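Local coordinates for protein EH1AB1 (Metagenome, PDB 6I8F) that probably hydrolyses carboxylic esters, as an ester hydrolase built on the alpha/beta hydrolase fold, at residues Gly70-Pro75 and Phe152-Asp157; Arg80-Arg85 and Thr112-Cys117; Ala121-Cys126 and Ala315-Ala320; Val293-Pro296 and Gly301-Ser304. One frame throughout, in Å; residues are numbered along the deposited sequence.

Interaction 1 of 4, residues Gly70-Pro75 and Phe152-Asp157; sequences GGFAGP and FRHIRD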
loop_
_atom_site.group_PDB
_atom_site.type_symbol
_atom_site.label_atom_id
_atom_site.label_comp_id
_atom_site.label_asym_id
_atom_site.label_seq_id
_atom_site.Cartn_x
_atom_site.Cartn_y
_atom_site.Cartn_z
ATOM N N GLY A 70 -14.788 -8.127 27.007
ATOM C CA GLY A 70 -14.221 -8.747 28.185
ATOM C C GLY A 70 -13.014 -7.971 28.672
ATOM O O GLY A 70 -12.733 -6.857 28.190
ATOM N N GLY A 71 -12.301 -8.573 29.626
ATOM C CA GLY A 71 -11.060 -8.034 30.173
ATOM C C GLY A 71 -10.147 -9.158 30.620
ATOM O O GLY A 71 -10.581 -10.292 30.726
ATOM N N PHE A 72 -8.871 -8.842 30.847
ATOM C CA PHE A 72 -7.932 -9.767 31.456
ATOM C C PHE A 72 -6.986 -8.960 32.349
ATOM O O PHE A 72 -6.957 -7.739 32.275
ATOM C CB PHE A 72 -7.179 -10.565 30.390
ATOM C CG PHE A 72 -6.468 -9.694 29.390
ATOM C CD1 PHE A 72 -5.223 -9.158 29.676
ATOM C CD2 PHE A 72 -7.063 -9.382 28.179
ATOM C CE1 PHE A 72 -4.582 -8.336 28.767
ATOM C CE2 PHE A 72 -6.416 -8.564 27.266
ATOM C CZ PHE A 72 -5.186 -8.028 27.572
ATOM N N ALA A 73 -6.229 -9.663 33.196
ATOM C CA ALA A 73 -5.338 -9.031 34.161
ATOM C C ALA A 73 -4.129 -8.464 33.419
ATOM O O ALA A 73 -3.378 -9.205 32.815
ATOM C CB ALA A 73 -4.918 -10.034 35.206
ATOM N N GLY A 74 -3.977 -7.143 33.449
ATOM C CA GLY A 74 -2.788 -6.495 32.925
ATOM C C GLY A 74 -1.725 -6.381 34.010
ATOM O O GLY A 74 -1.916 -6.907 35.105
ATOM N N PRO A 75 -0.604 -5.665 33.759
ATOM C CA PRO A 75 0.463 -5.525 34.754
ATOM C C PRO A 75 -0.004 -4.897 36.078
ATOM O O PRO A 75 0.436 -5.315 37.130
ATOM C CB PRO A 75 1.497 -4.600 34.089
ATOM C CG PRO A 75 1.188 -4.672 32.608
ATOM C CD PRO A 75 -0.297 -4.950 32.511
ATOM N N PHE A 152 -0.738 -7.498 23.848
ATOM C CA PHE A 152 -0.241 -8.300 22.732
ATOM C C PHE A 152 0.303 -9.647 23.229
ATOM O O PHE A 152 -0.019 -10.703 22.670
ATOM C CB PHE A 152 0.834 -7.576 21.920
ATOM C CG PHE A 152 1.475 -8.504 20.925
ATOM C CD1 PHE A 152 0.777 -8.914 19.802
ATOM C CD2 PHE A 152 2.714 -9.067 21.175
ATOM C CE1 PHE A 152 1.325 -9.841 18.927
ATOM C CE2 PHE A 152 3.266 -9.987 20.295
ATOM C CZ PHE A 152 2.574 -10.366 19.168
ATOM N N ARG A 153 1.146 -9.613 24.267
ATOM C CA ARG A 153 1.732 -10.858 24.818
ATOM C C ARG A 153 0.596 -11.790 25.277
ATOM O O ARG A 153 0.619 -12.972 25.014
ATOM C CB ARG A 153 2.698 -10.551 25.968
ATOM C CG ARG A 153 4.008 -9.891 25.566
ATOM C CD ARG A 153 4.959 -9.752 26.746
ATOM N NE ARG A 153 6.286 -9.276 26.358
ATOM C CZ ARG A 153 7.087 -8.508 27.109
ATOM N NH1 ARG A 153 6.653 -8.002 28.255
ATOM N NH2 ARG A 153 8.318 -8.238 26.701
ATOM N N HIS A 154 -0.417 -11.235 25.949
ATOM C CA HIS A 154 -1.518 -12.037 26.504
ATOM C C HIS A 154 -2.346 -12.698 25.387
ATOM O O HIS A 154 -2.691 -13.883 25.463
ATOM C CB HIS A 154 -2.401 -11.179 27.408
ATOM C CG HIS A 154 -3.539 -11.939 28.000
ATOM N ND1 HIS A 154 -3.386 -12.747 29.114
ATOM C CD2 HIS A 154 -4.829 -12.055 27.615
ATOM C CE1 HIS A 154 -4.543 -13.308 29.407
ATOM N NE2 HIS A 154 -5.449 -12.895 28.502
ATOM N N ILE A 155 -2.702 -11.920 24.362
ATOM C CA ILE A 155 -3.474 -12.464 23.220
ATOM C C ILE A 155 -2.610 -13.458 22.426
ATOM O O ILE A 155 -3.102 -14.525 22.048
ATOM C CB ILE A 155 -4.045 -11.326 22.363
ATOM C CG1 ILE A 155 -5.099 -10.560 23.172
ATOM C CG2 ILE A 155 -4.589 -11.870 21.047
ATOM C CD1 ILE A 155 -5.351 -9.144 22.717
ATOM N N ARG A 156 -1.330 -13.130 22.212
ATOM C CA ARG A 156 -0.381 -14.036 21.535
ATOM C C ARG A 156 -0.334 -15.379 22.277
ATOM O O ARG A 156 -0.396 -16.434 21.668
ATOM C CB ARG A 156 1.014 -13.401 21.449
ATOM C CG ARG A 156 2.098 -14.283 20.837
ATOM C CD ARG A 156 3.511 -13.917 21.282
ATOM N NE ARG A 156 3.730 -13.996 22.724
ATOM C CZ ARG A 156 4.613 -13.269 23.412
ATOM N NH1 ARG A 156 5.442 -12.442 22.796
ATOM N NH2 ARG A 156 4.655 -13.365 24.729
ATOM N N ASP A 157 -0.214 -15.331 23.606
ATOM C CA ASP A 157 0.008 -16.533 24.388
ATOM C C ASP A 157 -1.301 -17.312 24.561
ATOM O O ASP A 157 -1.266 -18.460 24.939
ATOM C CB ASP A 157 0.672 -16.192 25.724
ATOM C CG ASP A 157 2.081 -15.658 25.553
ATOM O OD1 ASP A 157 2.675 -15.877 24.479
ATOM O OD2 ASP A 157 2.565 -15.011 26.485
#
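F72 and H154 carry this contact as an offset stack. The ring centroids are 4.0 Å apart with the planes only 15° off parallel, and the two side chains run past one another in opposite directions. H154 CD2 sits over the middle of the phenyl face, 3.4 Å from F72 CG. In return F72 CG lies over the outer part of the imidazole, so the overlap is displaced; H154 NE2 comes within 3.5 Å of F72 CB. H154 CB adds a CH-pi contact over the same ring, 4.3 Å from the F72 centroid. With H154 CG anti to its own backbone nitrogen (chi1 180°), the imidazole swings out from the helix and across the phenyl.

Around the stack, F72 also packs on A151 and F81, and its backbone pairs with that of I79. On the helix, R156 grips D157 side-on, with R156 NE 2.8 Å from D157 OD1, and both R153 and R156 form salt bridges with E193. F152 and I155 press on I98 of strand 94-100. This is the layering of an alpha/beta hydrolase: helix 143-157 lies against the central sheet, and one aromatic from an outermost strand, 66-73, reaches over to meet it.

Interaction 2 of 4, residues Arg80-Arg85 and Thr112-Cys117; sequences RFRRYR and THDSTC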
loop_
_atom_site.group_PDB
_atom_site.type_symbol
_atom_site.label_atom_id
_atom_site.label_comp_id
_atom_site.label_asym_id
_atom_site.label_seq_id
_atom_site.Cartn_x
_atom_site.Cartn_y
_atom_site.Cartn_z
ATOM N N ARG A 80 -9.393 -4.011 29.358
ATOM C CA ARG A 80 -10.597 -4.374 28.674
ATOM C C ARG A 80 -10.312 -4.423 27.170
ATOM O O ARG A 80 -9.468 -3.689 26.647
ATOM C CB ARG A 80 -11.700 -3.378 29.033
ATOM C CG ARG A 80 -12.177 -3.501 30.475
ATOM C CD ARG A 80 -13.136 -2.386 30.843
ATOM N NE ARG A 80 -12.502 -1.078 30.720
ATOM C CZ ARG A 80 -13.128 0.089 30.842
ATOM N NH1 ARG A 80 -14.421 0.125 31.122
ATOM N NH2 ARG A 80 -12.457 1.218 30.687
ATOM N N PHE A 81 -11.048 -5.287 26.477
ATOM C CA PHE A 81 -10.934 -5.404 25.033
ATOM C C PHE A 81 -12.336 -5.523 24.430
ATOM O O PHE A 81 -13.311 -5.877 25.119
ATOM C CB PHE A 81 -10.069 -6.608 24.667
ATOM C CG PHE A 81 -10.607 -7.914 25.187
ATOM C CD1 PHE A 81 -11.616 -8.581 24.506
ATOM C CD2 PHE A 81 -10.134 -8.455 26.371
ATOM C CE1 PHE A 81 -12.133 -9.771 24.998
ATOM C CE2 PHE A 81 -10.640 -9.655 26.852
ATOM C CZ PHE A 81 -11.647 -10.307 26.169
ATOM N N ARG A 82 -12.417 -5.243 23.127
ATOM C CA ARG A 82 -13.608 -5.522 22.360
ATOM C C ARG A 82 -13.188 -6.225 21.065
ATOM O O ARG A 82 -12.323 -5.740 20.347
ATOM C CB ARG A 82 -14.391 -4.232 22.133
ATOM C CG ARG A 82 -15.596 -4.411 21.222
ATOM C CD ARG A 82 -16.436 -3.165 21.174
ATOM N NE ARG A 82 -16.968 -2.808 22.477
ATOM C CZ ARG A 82 -17.435 -1.602 22.780
ATOM N NH1 ARG A 82 -17.578 -0.691 21.834
ATOM N NH2 ARG A 82 -17.729 -1.301 24.033
ATOM N N ARG A 83 -13.760 -7.404 20.825
ATOM C CA ARG A 83 -13.465 -8.204 19.647
ATOM C C ARG A 83 -14.570 -7.983 18.619
ATOM O O ARG A 83 -15.761 -7.964 18.966
ATOM C CB ARG A 83 -13.379 -9.702 19.957
ATOM C CG ARG A 83 -12.532 -10.034 21.173
ATOM C CD ARG A 83 -12.083 -11.478 21.164
ATOM N NE ARG A 83 -13.169 -12.385 21.475
ATOM C CZ ARG A 83 -13.311 -13.606 20.972
ATOM N NH1 ARG A 83 -12.689 -13.954 19.855
ATOM N NH2 ARG A 83 -14.093 -14.471 21.589
ATOM N N TYR A 84 -14.147 -7.808 17.364
ATOM C CA TYR A 84 -15.040 -7.644 16.251
ATOM C C TYR A 84 -14.800 -8.777 15.245
ATOM O O TYR A 84 -13.684 -8.937 14.739
ATOM C CB TYR A 84 -14.791 -6.303 15.568
ATOM C CG TYR A 84 -14.840 -5.087 16.453
ATOM C CD1 TYR A 84 -13.722 -4.655 17.159
ATOM C CD2 TYR A 84 -15.988 -4.316 16.528
ATOM C CE1 TYR A 84 -13.754 -3.503 17.932
ATOM C CE2 TYR A 84 -16.035 -3.166 17.299
ATOM C CZ TYR A 84 -14.914 -2.749 17.994
ATOM O OH TYR A 84 -14.972 -1.604 18.742
ATOM N N ARG A 85 -15.846 -9.563 14.987
ATOM C CA ARG A 85 -15.791 -10.641 14.015
ATOM C C ARG A 85 -16.321 -10.097 12.695
ATOM O O ARG A 85 -17.426 -9.553 12.659
ATOM C CB ARG A 85 -16.595 -11.838 14.526
ATOM C CG ARG A 85 -16.572 -13.043 13.599
ATOM C CD ARG A 85 -17.012 -14.314 14.297
ATOM N NE ARG A 85 -16.727 -15.436 13.437
ATOM C CZ ARG A 85 -15.613 -16.165 13.444
ATOM N NH1 ARG A 85 -14.766 -16.126 14.462
ATOM N NH2 ARG A 85 -15.378 -16.957 12.413
ATOM N N THR A 112 -14.502 5.469 20.928
ATOM C CA THR A 112 -14.124 6.572 20.018
ATOM C C THR A 112 -13.687 6.021 18.650
ATOM O O THR A 112 -13.707 6.751 17.661
ATOM C CB THR A 112 -13.036 7.456 20.643
ATOM O OG1 THR A 112 -11.900 6.648 20.958
ATOM C CG2 THR A 112 -13.500 8.164 21.900
ATOM N N HIS A 113 -13.278 4.749 18.605
ATOM C CA HIS A 113 -12.725 4.121 17.393
ATOM C C HIS A 113 -13.530 2.874 16.991
ATOM O O HIS A 113 -13.081 2.091 16.174
ATOM C CB HIS A 113 -11.247 3.782 17.630
ATOM C CG HIS A 113 -10.358 4.986 17.653
ATOM N ND1 HIS A 113 -10.433 5.949 18.658
ATOM C CD2 HIS A 113 -9.387 5.385 16.800
ATOM C CE1 HIS A 113 -9.533 6.886 18.418
ATOM N NE2 HIS A 113 -8.874 6.560 17.277
ATOM N N ASP A 114 -14.735 2.722 17.549
ATOM C CA ASP A 114 -15.591 1.535 17.370
ATOM C C ASP A 114 -16.021 1.358 15.902
ATOM O O ASP A 114 -15.898 0.264 15.352
ATOM C CB ASP A 114 -16.805 1.621 18.294
ATOM C CG ASP A 114 -17.773 0.470 18.113
ATOM O OD1 ASP A 114 -17.471 -0.625 18.624
ATOM O OD2 ASP A 114 -18.803 0.673 17.432
ATOM N N SER A 115 -16.541 2.420 15.276
ATOM C CA SER A 115 -16.989 2.357 13.871
ATOM C C SER A 115 -15.813 2.025 12.935
ATOM O O SER A 115 -15.988 1.297 11.937
ATOM C CB SER A 115 -17.679 3.638 13.435
ATOM O OG SER A 115 -18.907 3.838 14.142
ATOM N N THR A 116 -14.636 2.575 13.255
ATOM C CA THR A 116 -13.411 2.368 12.512
ATOM C C THR A 116 -12.961 0.908 12.616
ATOM O O THR A 116 -12.563 0.312 11.613
ATOM C CB THR A 116 -12.306 3.314 12.992
ATOM O OG1 THR A 116 -12.772 4.645 12.749
ATOM C CG2 THR A 116 -10.978 3.060 12.310
ATOM N N CYS A 117 -12.982 0.346 13.826
ATOM C CA CYS A 117 -12.585 -1.041 14.023
ATOM C C CYS A 117 -13.554 -1.991 13.312
ATOM O O CYS A 117 -13.112 -2.974 12.723
ATOM C CB CYS A 117 -12.494 -1.405 15.492
ATOM S SG CYS A 117 -11.006 -0.718 16.263
#
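Strand 78-85 of the alpha/beta hydrolase sheet meets the first turn of helix 114-124 here, where R82 and Y84 both converge on D114; a bound magnesium ion lies about 4 Å from the D114 side chain. D114 OD1 takes two donors from opposite faces of the carboxylate. Y84 OH gives the shorter bond, 2.7 Å to D114 OD1, arriving on the anti side and 31° out of plane. R82 NH1 forms a salt bridge to D114 OD1 at 3.2 Å, coming in from well above the carboxylate plane, while D114 OD1 lies close to the guanidinium plane; the two flat groups are turned 76° apart. A bend in the arginine chain (chi3 -61°) turns its head this way, though its stronger partner is E111, gripped through NH2, while NE bonds to N69. The other carboxylate oxygen, OD2, pairs with R118, so positive groups on both oxygens probably favour the ionised form of D114. A phenylalanine in place of Y84 would probably cost OD1 its shorter bond, leaving R82 as its one donor in this contact. One helical turn on, C117 rests on the tyrosine: its CB lies 3.5 Å from Y84 CE1 and over the ring face, while C117 SG stands obliquely off the ring, 5.1 Å from the Y84 centroid.

Interaction 3 of 4, residues Ala121-Cys126 and Ala315-Ala320; sequences ANKSRC and ANDEAA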
loop_
_atom_site.group_PDB
_atom_site.type_symbol
_atom_site.label_atom_id
_atom_site.label_comp_id
_atom_site.label_asym_id
_atom_site.label_seq_id
_atom_site.Cartn_x
_atom_site.Cartn_y
_atom_site.Cartn_z
ATOM N N ALA A 121 -12.452 -4.585 10.336
ATOM C CA ALA A 121 -12.737 -6.027 10.415
ATOM C C ALA A 121 -13.416 -6.496 9.122
ATOM O O ALA A 121 -12.939 -7.430 8.477
ATOM C CB ALA A 121 -13.564 -6.343 11.634
ATOM N N ASN A 122 -14.506 -5.828 8.741
ATOM C CA ASN A 122 -15.311 -6.220 7.584
ATOM C C ASN A 122 -14.471 -6.191 6.295
ATOM O O ASN A 122 -14.548 -7.111 5.495
ATOM C CB ASN A 122 -16.562 -5.350 7.452
ATOM C CG ASN A 122 -17.622 -5.688 8.476
ATOM O OD1 ASN A 122 -17.566 -6.738 9.106
ATOM N ND2 ASN A 122 -18.604 -4.816 8.644
ATOM N N LYS A 123 -13.655 -5.149 6.129
ATOM C CA LYS A 123 -12.922 -4.904 4.896
ATOM C C LYS A 123 -11.704 -5.831 4.810
ATOM O O LYS A 123 -11.352 -6.276 3.732
ATOM C CB LYS A 123 -12.482 -3.442 4.823
ATOM C CG LYS A 123 -13.615 -2.445 4.665
ATOM C CD LYS A 123 -14.203 -2.417 3.281
ATOM C CE LYS A 123 -15.432 -1.540 3.211
ATOM N NZ LYS A 123 -15.938 -1.459 1.822
ATOM N N SER A 124 -11.081 -6.125 5.957
ATOM C CA SER A 124 -9.895 -6.954 5.999
ATOM C C SER A 124 -10.242 -8.447 6.018
ATOM O O SER A 124 -9.402 -9.258 5.653
ATOM C CB SER A 124 -9.045 -6.606 7.179
ATOM O OG SER A 124 -9.676 -7.028 8.376
ATOM N N ARG A 125 -11.450 -8.791 6.485
ATOM C CA ARG A 125 -11.851 -10.176 6.791
ATOM C C ARG A 125 -10.990 -10.715 7.937
ATOM O O ARG A 125 -10.837 -11.938 8.091
ATOM C CB ARG A 125 -11.736 -11.092 5.568
ATOM C CG ARG A 125 -12.468 -10.597 4.325
ATOM C CD ARG A 125 -12.429 -11.659 3.234
ATOM N NE ARG A 125 -12.967 -11.207 1.957
ATOM C CZ ARG A 125 -12.873 -11.858 0.796
ATOM N NH1 ARG A 125 -11.949 -12.788 0.597
ATOM N NH2 ARG A 125 -13.719 -11.561 -0.172
ATOM N N CYS A 126 -10.435 -9.799 8.740
ATOM C CA CYS A 126 -9.660 -10.132 9.923
ATOM C C CYS A 126 -10.464 -9.760 11.170
ATOM O O CYS A 126 -11.166 -8.764 11.166
ATOM C CB CYS A 126 -8.336 -9.379 9.954
ATOM S SG CYS A 126 -7.192 -9.846 8.630
ATOM N N ALA A 315 -9.001 5.466 3.496
ATOM C CA ALA A 315 -7.808 5.068 4.250
ATOM C C ALA A 315 -8.073 3.796 5.067
ATOM O O ALA A 315 -7.205 2.902 5.105
ATOM C CB ALA A 315 -7.332 6.179 5.141
ATOM N N ASN A 316 -9.234 3.746 5.733
ATOM C CA ASN A 316 -9.724 2.544 6.429
ATOM C C ASN A 316 -9.631 1.345 5.478
ATOM O O ASN A 316 -8.997 0.327 5.787
ATOM C CB ASN A 316 -11.174 2.679 6.919
ATOM C CG ASN A 316 -11.406 3.653 8.062
ATOM O OD1 ASN A 316 -12.566 3.950 8.383
ATOM N ND2 ASN A 316 -10.344 4.152 8.687
ATOM N N ASP A 317 -10.272 1.482 4.311
ATOM C CA ASP A 317 -10.382 0.394 3.335
ATOM C C ASP A 317 -8.990 -0.018 2.825
ATOM O O ASP A 317 -8.727 -1.209 2.632
ATOM C CB ASP A 317 -11.333 0.786 2.201
ATOM C CG ASP A 317 -12.763 0.984 2.682
ATOM O OD1 ASP A 317 -13.038 0.680 3.873
ATOM O OD2 ASP A 317 -13.592 1.469 1.886
ATOM N N GLU A 318 -8.098 0.956 2.588
ATOM C CA GLU A 318 -6.746 0.640 2.104
ATOM C C GLU A 318 -5.941 -0.123 3.174
ATOM O O GLU A 318 -5.284 -1.112 2.879
ATOM C CB GLU A 318 -5.989 1.896 1.670
ATOM C CG GLU A 318 -4.604 1.566 1.171
ATOM C CD GLU A 318 -3.827 2.681 0.498
ATOM O OE1 GLU A 318 -4.314 3.839 0.458
ATOM O OE2 GLU A 318 -2.721 2.379 0.036
ATOM N N ALA A 319 -5.963 0.357 4.414
ATOM C CA ALA A 319 -5.243 -0.301 5.509
ATOM C C ALA A 319 -5.734 -1.750 5.661
ATOM O O ALA A 319 -4.941 -2.699 5.707
ATOM C CB ALA A 319 -5.434 0.484 6.781
ATOM N N ALA A 320 -7.058 -1.903 5.704
ATOM C CA ALA A 320 -7.719 -3.203 5.818
ATOM C C ALA A 320 -7.320 -4.105 4.640
ATOM O O ALA A 320 -7.023 -5.278 4.826
ATOM C CB ALA A 320 -9.220 -3.006 5.878
HETATM O O HOH W 1 -13.833 -0.764 -0.628
#
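Apolar packing between K123, S124 and A320 brings the end of helix 114-124 against helix 310-327. K123 CB and A320 CB are only 3.5 Å apart, tighter than usual for two carbons, and S124 CB lies 3.8 Å from the same methyl. The backbones close in too: S124 CA makes a CA-H...O contact with A320 O at 3.5 Å.

The charged part is looser. A bend in the lysine chain (chi2 -75°) carries its methylenes across D317 OD1, with K123 CG 3.3 Å away. K123 NZ stays 3.8 Å from D317 OD2, a long salt bridge, and one water joins the pair through weak bonds. The firmer partner of D317 is R119, at OD1. An alanine in place of K123 would keep the CB contact but would probably uncover the flank of D317 and cost it the lysine's charge.

S124 OG accepts from C126 N in an ST turn and is also hydrogen-bonded to O of L120, one turn back. T329 and A325 of the second subunit pack on K123 and D317, respectively. The result is a joint made by small side chains at close range, with the lysine supplying cover and distant charge more than a firm tether.

Interaction 4 of 4, residues Val293-Pro296 and Gly301-Ser304; sequences VNYP and GFFS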
loop_
_atom_site.group_PDB
_atom_site.type_symbol
_atom_site.label_atom_id
_atom_site.label_comp_id
_atom_site.label_asym_id
_atom_site.label_seq_id
_atom_site.Cartn_x
_atom_site.Cartn_y
_atom_site.Cartn_z
ATOM N N VAL A 293 2.019 4.864 2.381
ATOM C CA VAL A 293 1.072 5.686 1.628
ATOM C C VAL A 293 0.925 7.045 2.312
ATOM O O VAL A 293 0.854 7.120 3.539
ATOM C CB VAL A 293 -0.300 5.007 1.453
ATOM C CG1 VAL A 293 -0.939 4.628 2.777
ATOM C CG2 VAL A 293 -1.239 5.886 0.636
ATOM N N ASN A 294 0.859 8.093 1.477
ATOM C CA ASN A 294 0.578 9.437 1.898
ATOM C C ASN A 294 -0.776 9.847 1.321
ATOM O O ASN A 294 -1.017 9.672 0.120
ATOM C CB ASN A 294 1.673 10.427 1.489
ATOM C CG ASN A 294 1.389 11.829 1.991
ATOM O OD1 ASN A 294 1.201 12.750 1.200
ATOM N ND2 ASN A 294 1.302 11.996 3.295
ATOM N N TYR A 295 -1.647 10.371 2.196
ATOM C CA TYR A 295 -2.958 10.911 1.816
ATOM C C TYR A 295 -2.843 12.437 1.781
ATOM O O TYR A 295 -2.953 13.084 2.816
ATOM C CB TYR A 295 -4.066 10.434 2.767
ATOM C CG TYR A 295 -4.652 9.092 2.401
ATOM C CD1 TYR A 295 -3.884 7.939 2.459
ATOM C CD2 TYR A 295 -5.961 8.966 1.958
ATOM C CE1 TYR A 295 -4.397 6.702 2.087
ATOM C CE2 TYR A 295 -6.492 7.735 1.592
ATOM C CZ TYR A 295 -5.702 6.598 1.656
ATOM O OH TYR A 295 -6.187 5.382 1.279
ATOM N N PRO A 296 -2.591 13.061 0.605
ATOM C CA PRO A 296 -2.428 14.513 0.543
ATOM C C PRO A 296 -3.754 15.224 0.854
ATOM O O PRO A 296 -4.836 14.664 0.648
ATOM C CB PRO A 296 -1.967 14.790 -0.895
ATOM C CG PRO A 296 -2.449 13.581 -1.687
ATOM C CD PRO A 296 -2.455 12.420 -0.713
ATOM N N GLY A 301 -5.859 12.698 12.239
ATOM C CA GLY A 301 -7.145 12.284 12.815
ATOM C C GLY A 301 -8.130 11.756 11.787
ATOM O O GLY A 301 -9.131 11.164 12.169
ATOM N N PHE A 302 -7.861 11.952 10.486
ATOM C CA PHE A 302 -8.868 11.713 9.440
ATOM C C PHE A 302 -9.318 10.240 9.395
ATOM O O PHE A 302 -10.398 9.957 8.914
ATOM C CB PHE A 302 -8.363 12.183 8.073
ATOM C CG PHE A 302 -7.445 11.246 7.322
ATOM C CD1 PHE A 302 -6.094 11.162 7.623
ATOM C CD2 PHE A 302 -7.924 10.496 6.258
ATOM C CE1 PHE A 302 -5.255 10.316 6.906
ATOM C CE2 PHE A 302 -7.087 9.652 5.544
ATOM C CZ PHE A 302 -5.749 9.572 5.862
ATOM N N PHE A 303 -8.478 9.319 9.885
ATOM C CA PHE A 303 -8.708 7.859 9.831
ATOM C C PHE A 303 -9.954 7.497 10.643
ATOM O O PHE A 303 -10.620 6.508 10.349
ATOM C CB PHE A 303 -7.478 7.100 10.354
ATOM C CG PHE A 303 -7.401 5.620 10.051
ATOM C CD1 PHE A 303 -7.615 4.682 11.048
ATOM C CD2 PHE A 303 -7.035 5.164 8.795
ATOM C CE1 PHE A 303 -7.508 3.321 10.789
ATOM C CE2 PHE A 303 -6.911 3.805 8.536
ATOM C CZ PHE A 303 -7.153 2.884 9.533
ATOM N N SER A 304 -10.253 8.292 11.673
ATOM C CA SER A 304 -11.406 8.021 12.507
ATOM C C SER A 304 -12.418 9.172 12.495
ATOM O O SER A 304 -13.455 9.027 13.105
ATOM C CB SER A 304 -10.985 7.668 13.907
ATOM O OG SER A 304 -10.287 8.742 14.499
#
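The rings of Y295 and F302 meet at a slant, their planes 40° apart and their centroids separated by 5.4 Å. The far end of the phenylalanine does the touching: F302 CZ comes to 3.6 Å from Y295 CB and to 3.7 Å from Y295 CG, at the root of the tyrosine. Alongside, F302 CE2 reaches Y295 CD2 at 3.8 Å. A chi1 of 81° sets F302 CG between its backbone N and carbonyl carbon and sends CZ toward Y295; the two side chains cross nearly at right angles. Around them, L265 touches both side chains, A267, L309 and A315 close in on F302, and Q311 packs on Y295. The phenol oxygen points on to helix 310-327, where Y295 OH is hydrogen-bonded to E318.

In the alpha/beta hydrolase fold the loop after the last strand carries the catalytic histidine. H300, immediately before G301, fits that place, with S175 and D270 as the probable rest of a Ser-His-Asp triad; F302 is close to this group but not in contact with it. G301 has a positive phi (102°) at which a CB would jam against the preceding carbonyl oxygen. In the turn that follows, S304 N bonds to G301 O at 3.1 Å, and F303 is tied through its backbone to Y203 and N316. On the strand side, V293 and N294 pair antiparallel with a strand of the second subunit, carrying the sheet across the interface.

Overall arrangement
Interactions 1 and 4 lie near the two ends of the sheet, centres 30 Å apart and on opposite sides of the chain's centre: strand 66-73 is outermost at one end, strand 290-296 at the other. Interactions 2 and 3 share helix 114-124, with centres 13 Å apart. Along the chain, interaction 2 falls within the span of interaction 1, the segments of interactions 1 and 3 alternate, and interaction 4 lies within the span of interaction 3. G70 O meets F81 N between interactions 1 and 2, and helix 310-327 meets interaction 4 through E318 and N316. Interactions 3 and 4 both reach the second subunit; in interaction 4 it is the strand that does so, and the sheet continues into that chain.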